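Local coordinates for protein VlsE1 (Borreliella burgdorferi, PDB 1L8W) that is a variable surface lipoprotein of the Lyme disease spirochaete and probably helps it evade the host immune response through antigenic switching, at residues K75-L80 against L117-V122; G139-D144 against F287-G292. All coordinates share one frame; numbering follows the deposited sequence.

Contact 1 of 2, residues K75-L80 against L117-V122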
loop_
_atom_site.group_PDB
_atom_site.type_symbol
_atom_site.label_atom_id
_atom_site.label_comp_id
_atom_site.label_asym_id
_atom_site.label_seq_id
_atom_site.Cartn_x
_atom_site.Cartn_y
_atom_site.Cartn_z
ATOM N N LYS A 75 -9.451 -21.424 -5.722
ATOM C CA LYS A 75 -10.586 -22.295 -5.466
ATOM C C LYS A 75 -11.791 -21.885 -6.308
ATOM O O LYS A 75 -12.471 -22.728 -6.904
ATOM C CB LYS A 75 -10.960 -22.260 -3.986
ATOM C CG LYS A 75 -12.093 -23.197 -3.673
ATOM C CD LYS A 75 -12.008 -23.758 -2.277
ATOM C CE LYS A 75 -12.823 -25.049 -2.207
ATOM N NZ LYS A 75 -14.188 -24.884 -2.798
ATOM N N THR A 76 -12.061 -20.586 -6.344
ATOM C CA THR A 76 -13.167 -20.073 -7.139
ATOM C C THR A 76 -12.959 -20.477 -8.603
ATOM O O THR A 76 -13.909 -20.840 -9.288
ATOM C CB THR A 76 -13.263 -18.529 -7.028
ATOM O OG1 THR A 76 -13.881 -18.179 -5.782
ATOM C CG2 THR A 76 -14.073 -17.955 -8.176
ATOM N N LYS A 77 -11.718 -20.420 -9.083
ATOM C CA LYS A 77 -11.439 -20.795 -10.465
ATOM C C LYS A 77 -11.706 -22.280 -10.714
ATOM O O LYS A 77 -12.168 -22.662 -11.790
ATOM C CB LYS A 77 -9.996 -20.469 -10.834
ATOM C CG LYS A 77 -9.649 -20.828 -12.284
ATOM C CD LYS A 77 -8.239 -20.404 -12.641
ATOM C CE LYS A 77 -7.931 -20.668 -14.108
ATOM N NZ LYS A 77 -7.911 -22.121 -14.433
ATOM N N THR A 78 -11.399 -23.116 -9.728
ATOM C CA THR A 78 -11.636 -24.554 -9.850
ATOM C C THR A 78 -13.150 -24.818 -9.909
ATOM O O THR A 78 -13.637 -25.527 -10.796
ATOM C CB THR A 78 -11.051 -25.331 -8.639
ATOM O OG1 THR A 78 -9.635 -25.114 -8.560
ATOM C CG2 THR A 78 -11.335 -26.820 -8.773
ATOM N N ASP A 79 -13.887 -24.240 -8.964
ATOM C CA ASP A 79 -15.333 -24.428 -8.913
ATOM C C ASP A 79 -16.015 -23.928 -10.180
ATOM O O ASP A 79 -17.061 -24.428 -10.572
ATOM C CB ASP A 79 -15.927 -23.726 -7.687
ATOM C CG ASP A 79 -15.313 -24.211 -6.379
ATOM O OD1 ASP A 79 -14.803 -25.356 -6.343
ATOM O OD2 ASP A 79 -15.352 -23.451 -5.385
ATOM N N LEU A 80 -15.408 -22.949 -10.832
ATOM C CA LEU A 80 -15.972 -22.403 -12.054
ATOM C C LEU A 80 -15.769 -23.370 -13.216
ATOM O O LEU A 80 -16.689 -23.632 -13.990
ATOM C CB LEU A 80 -15.306 -21.070 -12.379
ATOM C CG LEU A 80 -15.876 -20.342 -13.587
ATOM C CD1 LEU A 80 -17.308 -19.940 -13.284
ATOM C CD2 LEU A 80 -15.031 -19.125 -13.911
ATOM N N LEU A 117 -9.742 -14.051 -16.321
ATOM C CA LEU A 117 -9.760 -12.942 -15.380
ATOM C C LEU A 117 -9.171 -13.466 -14.072
ATOM O O LEU A 117 -8.222 -12.891 -13.535
ATOM C CB LEU A 117 -11.208 -12.462 -15.179
ATOM C CG LEU A 117 -11.571 -11.159 -14.448
ATOM C CD1 LEU A 117 -12.392 -11.488 -13.220
ATOM C CD2 LEU A 117 -10.326 -10.358 -14.084
ATOM N N LEU A 118 -9.723 -14.573 -13.578
ATOM C CA LEU A 118 -9.233 -15.177 -12.342
ATOM C C LEU A 118 -7.731 -15.451 -12.419
ATOM O O LEU A 118 -7.005 -15.216 -11.455
ATOM C CB LEU A 118 -9.993 -16.473 -12.049
ATOM C CG LEU A 118 -11.456 -16.280 -11.636
ATOM C CD1 LEU A 118 -12.205 -17.603 -11.710
ATOM C CD2 LEU A 118 -11.517 -15.699 -10.231
ATOM N N ASP A 119 -7.269 -15.945 -13.567
ATOM C CA ASP A 119 -5.844 -16.230 -13.769
ATOM C C ASP A 119 -4.981 -14.988 -13.616
ATOM O O ASP A 119 -3.931 -15.027 -12.980
ATOM C CB ASP A 119 -5.590 -16.816 -15.162
ATOM C CG ASP A 119 -5.830 -18.304 -15.223
ATOM O OD1 ASP A 119 -5.813 -18.948 -14.148
ATOM O OD2 ASP A 119 -6.017 -18.832 -16.341
ATOM N N LYS A 120 -5.427 -13.893 -14.221
ATOM C CA LYS A 120 -4.705 -12.630 -14.167
ATOM C C LYS A 120 -4.583 -12.101 -12.741
ATOM O O LYS A 120 -3.544 -11.565 -12.351
ATOM C CB LYS A 120 -5.411 -11.591 -15.044
ATOM C CG LYS A 120 -5.473 -11.981 -16.519
ATOM C CD LYS A 120 -6.120 -10.906 -17.380
ATOM C CE LYS A 120 -6.105 -11.321 -18.844
ATOM N NZ LYS A 120 -6.834 -10.358 -19.704
ATOM N N LEU A 121 -5.651 -12.259 -11.972
ATOM C CA LEU A 121 -5.679 -11.797 -10.598
ATOM C C LEU A 121 -4.702 -12.609 -9.745
ATOM O O LEU A 121 -3.898 -12.044 -9.004
ATOM C CB LEU A 121 -7.107 -11.906 -10.040
ATOM C CG LEU A 121 -8.188 -11.002 -10.653
ATOM C CD1 LEU A 121 -9.571 -11.423 -10.158
ATOM C CD2 LEU A 121 -7.918 -9.555 -10.290
ATOM N N VAL A 122 -4.756 -13.931 -9.861
ATOM C CA VAL A 122 -3.867 -14.786 -9.082
ATOM C C VAL A 122 -2.408 -14.450 -9.366
ATOM O O VAL A 122 -1.610 -14.299 -8.438
ATOM C CB VAL A 122 -4.124 -16.277 -9.379
ATOM C CG1 VAL A 122 -3.119 -17.143 -8.629
ATOM C CG2 VAL A 122 -5.551 -16.641 -8.972
HETATM O O HOH W 1 -5.406 -21.848 -15.835
#
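Lys77 lies along Leu118 with its root and beside Asp119 with its tip. Lys77 CB packs 3.7 Å from Leu118 CD1, the same methyl that comes to 3.5 Å from the Lys77 CA. CG, anti to the backbone N (chi1 -179°), stays near Leu118 CD1, the two side chains running past each other in opposite directions. CD and CE then pass the Asp119 carboxylate, where the modelled spacing to OD1 is too tight for its position to be trusted. The chain turns only at its last torsion, and Lys77 NZ ends 3.8 Å from Asp119 OD1, a long and doubtful salt bridge. A surer link is a water that accepts from Lys77 NZ at 2.9 Å and donates to Asp119 OD2 at 3.1 Å.

The axes of the segments 75-80 and 117-122 run nearly antiparallel, with 163° between their directions and a closest approach of 10.1 Å, as in a helical bundle; helices 59-80 and 106-131 are joined here. On the buried side both Leu118 methyls meet Thr76 CG2, CD2 at 4.0 Å, and Leu118 CD1 also meets Leu80 CD2 at 3.9 Å. Helix 294-333 closes over this apolar patch, Leu328 touching Leu80 and Val324 touching Leu118.

Contact 2 of 2, residues G139-D144 against F287-G292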
loop_
_atom_site.group_PDB
_atom_site.type_symbol
_atom_site.label_atom_id
_atom_site.label_comp_id
_atom_site.label_asym_id
_atom_site.label_seq_id
_atom_site.Cartn_x
_atom_site.Cartn_y
_atom_site.Cartn_z
ATOM N N GLY A 139 4.153 -0.652 11.292
ATOM C CA GLY A 139 4.446 0.652 11.851
ATOM C C GLY A 139 5.692 0.653 12.719
ATOM O O GLY A 139 5.657 1.113 13.862
ATOM N N GLU A 140 6.787 0.124 12.180
ATOM C CA GLU A 140 8.056 0.082 12.887
ATOM C C GLU A 140 8.578 1.499 13.037
ATOM O O GLU A 140 8.665 2.230 12.059
ATOM C CB GLU A 140 9.075 -0.747 12.103
ATOM C CG GLU A 140 9.292 -2.128 12.667
ATOM C CD GLU A 140 9.800 -2.089 14.092
ATOM O OE1 GLU A 140 10.946 -1.637 14.298
ATOM O OE2 GLU A 140 9.053 -2.500 15.006
ATOM N N VAL A 141 8.927 1.874 14.262
ATOM C CA VAL A 141 9.441 3.208 14.560
ATOM C C VAL A 141 10.825 3.130 15.195
ATOM O O VAL A 141 10.995 2.470 16.218
ATOM C CB VAL A 141 8.516 3.946 15.551
ATOM C CG1 VAL A 141 9.117 5.308 15.913
ATOM C CG2 VAL A 141 7.120 4.087 14.949
ATOM N N VAL A 142 11.805 3.808 14.600
ATOM C CA VAL A 142 13.169 3.812 15.138
ATOM C C VAL A 142 13.639 5.209 15.542
ATOM O O VAL A 142 13.379 6.194 14.847
ATOM C CB VAL A 142 14.187 3.224 14.123
ATOM C CG1 VAL A 142 13.830 1.782 13.814
ATOM C CG2 VAL A 142 14.203 4.040 12.852
ATOM N N ALA A 143 14.331 5.281 16.676
ATOM C CA ALA A 143 14.853 6.538 17.201
ATOM C C ALA A 143 16.383 6.528 17.198
ATOM O O ALA A 143 17.016 7.584 17.246
ATOM C CB ALA A 143 14.339 6.761 18.609
ATOM N N ASP A 144 16.965 5.328 17.154
ATOM C CA ASP A 144 18.416 5.158 17.121
ATOM C C ASP A 144 18.938 5.382 15.706
ATOM O O ASP A 144 18.504 4.723 14.762
ATOM C CB ASP A 144 18.819 3.752 17.578
ATOM C CG ASP A 144 18.640 3.543 19.065
ATOM O OD1 ASP A 144 19.066 4.428 19.844
ATOM O OD2 ASP A 144 18.085 2.489 19.456
ATOM N N PHE A 287 9.991 3.944 10.173
ATOM C CA PHE A 287 9.792 5.375 10.376
ATOM C C PHE A 287 10.709 5.904 11.471
ATOM O O PHE A 287 10.729 5.386 12.593
ATOM C CB PHE A 287 8.323 5.626 10.701
ATOM C CG PHE A 287 7.394 5.115 9.637
ATOM C CD1 PHE A 287 7.121 5.882 8.508
ATOM C CD2 PHE A 287 6.865 3.832 9.722
ATOM C CE1 PHE A 287 6.342 5.378 7.473
ATOM C CE2 PHE A 287 6.081 3.315 8.689
ATOM C CZ PHE A 287 5.822 4.087 7.561
ATOM N N ALA A 288 11.474 6.938 11.131
ATOM C CA ALA A 288 12.434 7.512 12.064
ATOM C C ALA A 288 12.036 8.823 12.755
ATOM O O ALA A 288 11.404 9.705 12.162
ATOM C CB ALA A 288 13.771 7.682 11.352
ATOM N N VAL A 289 12.427 8.934 14.018
ATOM C CA VAL A 289 12.151 10.113 14.828
ATOM C C VAL A 289 13.429 10.502 15.592
ATOM O O VAL A 289 14.369 9.701 15.694
ATOM C CB VAL A 289 11.022 9.830 15.853
ATOM C CG1 VAL A 289 9.727 9.469 15.134
ATOM C CG2 VAL A 289 11.439 8.699 16.785
ATOM N N LYS A 290 13.458 11.732 16.112
ATOM C CA LYS A 290 14.597 12.232 16.887
ATOM C C LYS A 290 14.579 11.501 18.226
ATOM O O LYS A 290 13.545 10.964 18.620
ATOM C CB LYS A 290 14.451 13.738 17.159
ATOM C CG LYS A 290 14.226 14.595 15.923
ATOM C CD LYS A 290 13.786 16.028 16.264
ATOM C CE LYS A 290 14.886 16.869 16.911
ATOM N NZ LYS A 290 15.129 16.574 18.356
ATOM N N ASP A 291 15.711 11.474 18.924
ATOM C CA ASP A 291 15.754 10.821 20.229
ATOM C C ASP A 291 14.920 11.664 21.189
ATOM O O ASP A 291 14.909 12.895 21.102
ATOM C CB ASP A 291 17.192 10.697 20.739
ATOM C CG ASP A 291 18.144 11.637 20.036
ATOM O OD1 ASP A 291 17.884 12.862 20.023
ATOM O OD2 ASP A 291 19.157 11.142 19.499
ATOM N N GLY A 292 14.216 11.000 22.100
ATOM C CA GLY A 292 13.366 11.721 23.029
ATOM C C GLY A 292 12.038 12.019 22.355
ATOM O O GLY A 292 11.239 12.814 22.847
#
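The carbonyl oxygen of Phe287 accepts the shortest hydrogen bond of this pairing, from Val142 N at 2.8 Å, with an N-H...O angle of 160° and the donor tilted 25° from the carbonyl plane. The same oxygen is approached by Val141 CA at 3.2 Å in a CA-H...O contact, so consecutive residues of one strand converge on it. Val142 O is engaged in a similar way: Val289 N donates to it at 3.0 Å, almost in line with the carbonyl bond, while the CA of Ala288 supplies a CA-H...O contact. A third hydrogen bond, Phe287 N to Glu140 O at 2.9 Å, starts the ladder. Phe287 bonds through its N to Glu140 and through its O to Val142, and Val142 in turn bonds through its N to Phe287 and through its O to Val289, the staggered pattern of parallel strands, with bridges pairing Val141 with Phe287 and Val142 with Ala288.

Val141 and Phe287 project from one face of this two-stranded sheet, Val142 and Ala288 from the other. With CG beside its backbone N (chi1 -57°), Phe287 brings the ring edge at CD2 to within 3.4 Å of Glu140 O, which lies near the ring plane. Across the other face, Val142 CG2 meets Ala288 CB at 4.0 Å. Beyond the two bridged pairs, Val289 CG2 touches Ala143 CB at 3.9 Å.

Helix 294-333 packs against the Val141 and Phe287 face, where Ile301 touches both side chains and Ala305 reaches Phe287; Lys294 of that helix also touches Ala143. Ala147 and Lys286 lie against Val142, and Ala197 against Ala288. The strand 287-288 itself follows helix 269-281 and leads through residues 289-292 into helix 294-333.

Contact 1 precedes contact 2 along the chain: helices 59-80 and 106-131 have already met before strand 141-142, the next element after helix 106-131, begins the second. Their centres are 42 Å apart and their nearest atoms about 25 Å, on opposite sides of the chain's centre, and they do not touch. Helix 294-333 is shared: Val324 and Leu328 reach contact 1, while Lys294, Ile301 and Ala305 reach contact 2. One long helix therefore connects an antiparallel helix pair to a small parallel sheet whose strands are separated by much intervening sequence, including several helices. The sheet is a minor feature of this predominantly helical surface lipoprotein.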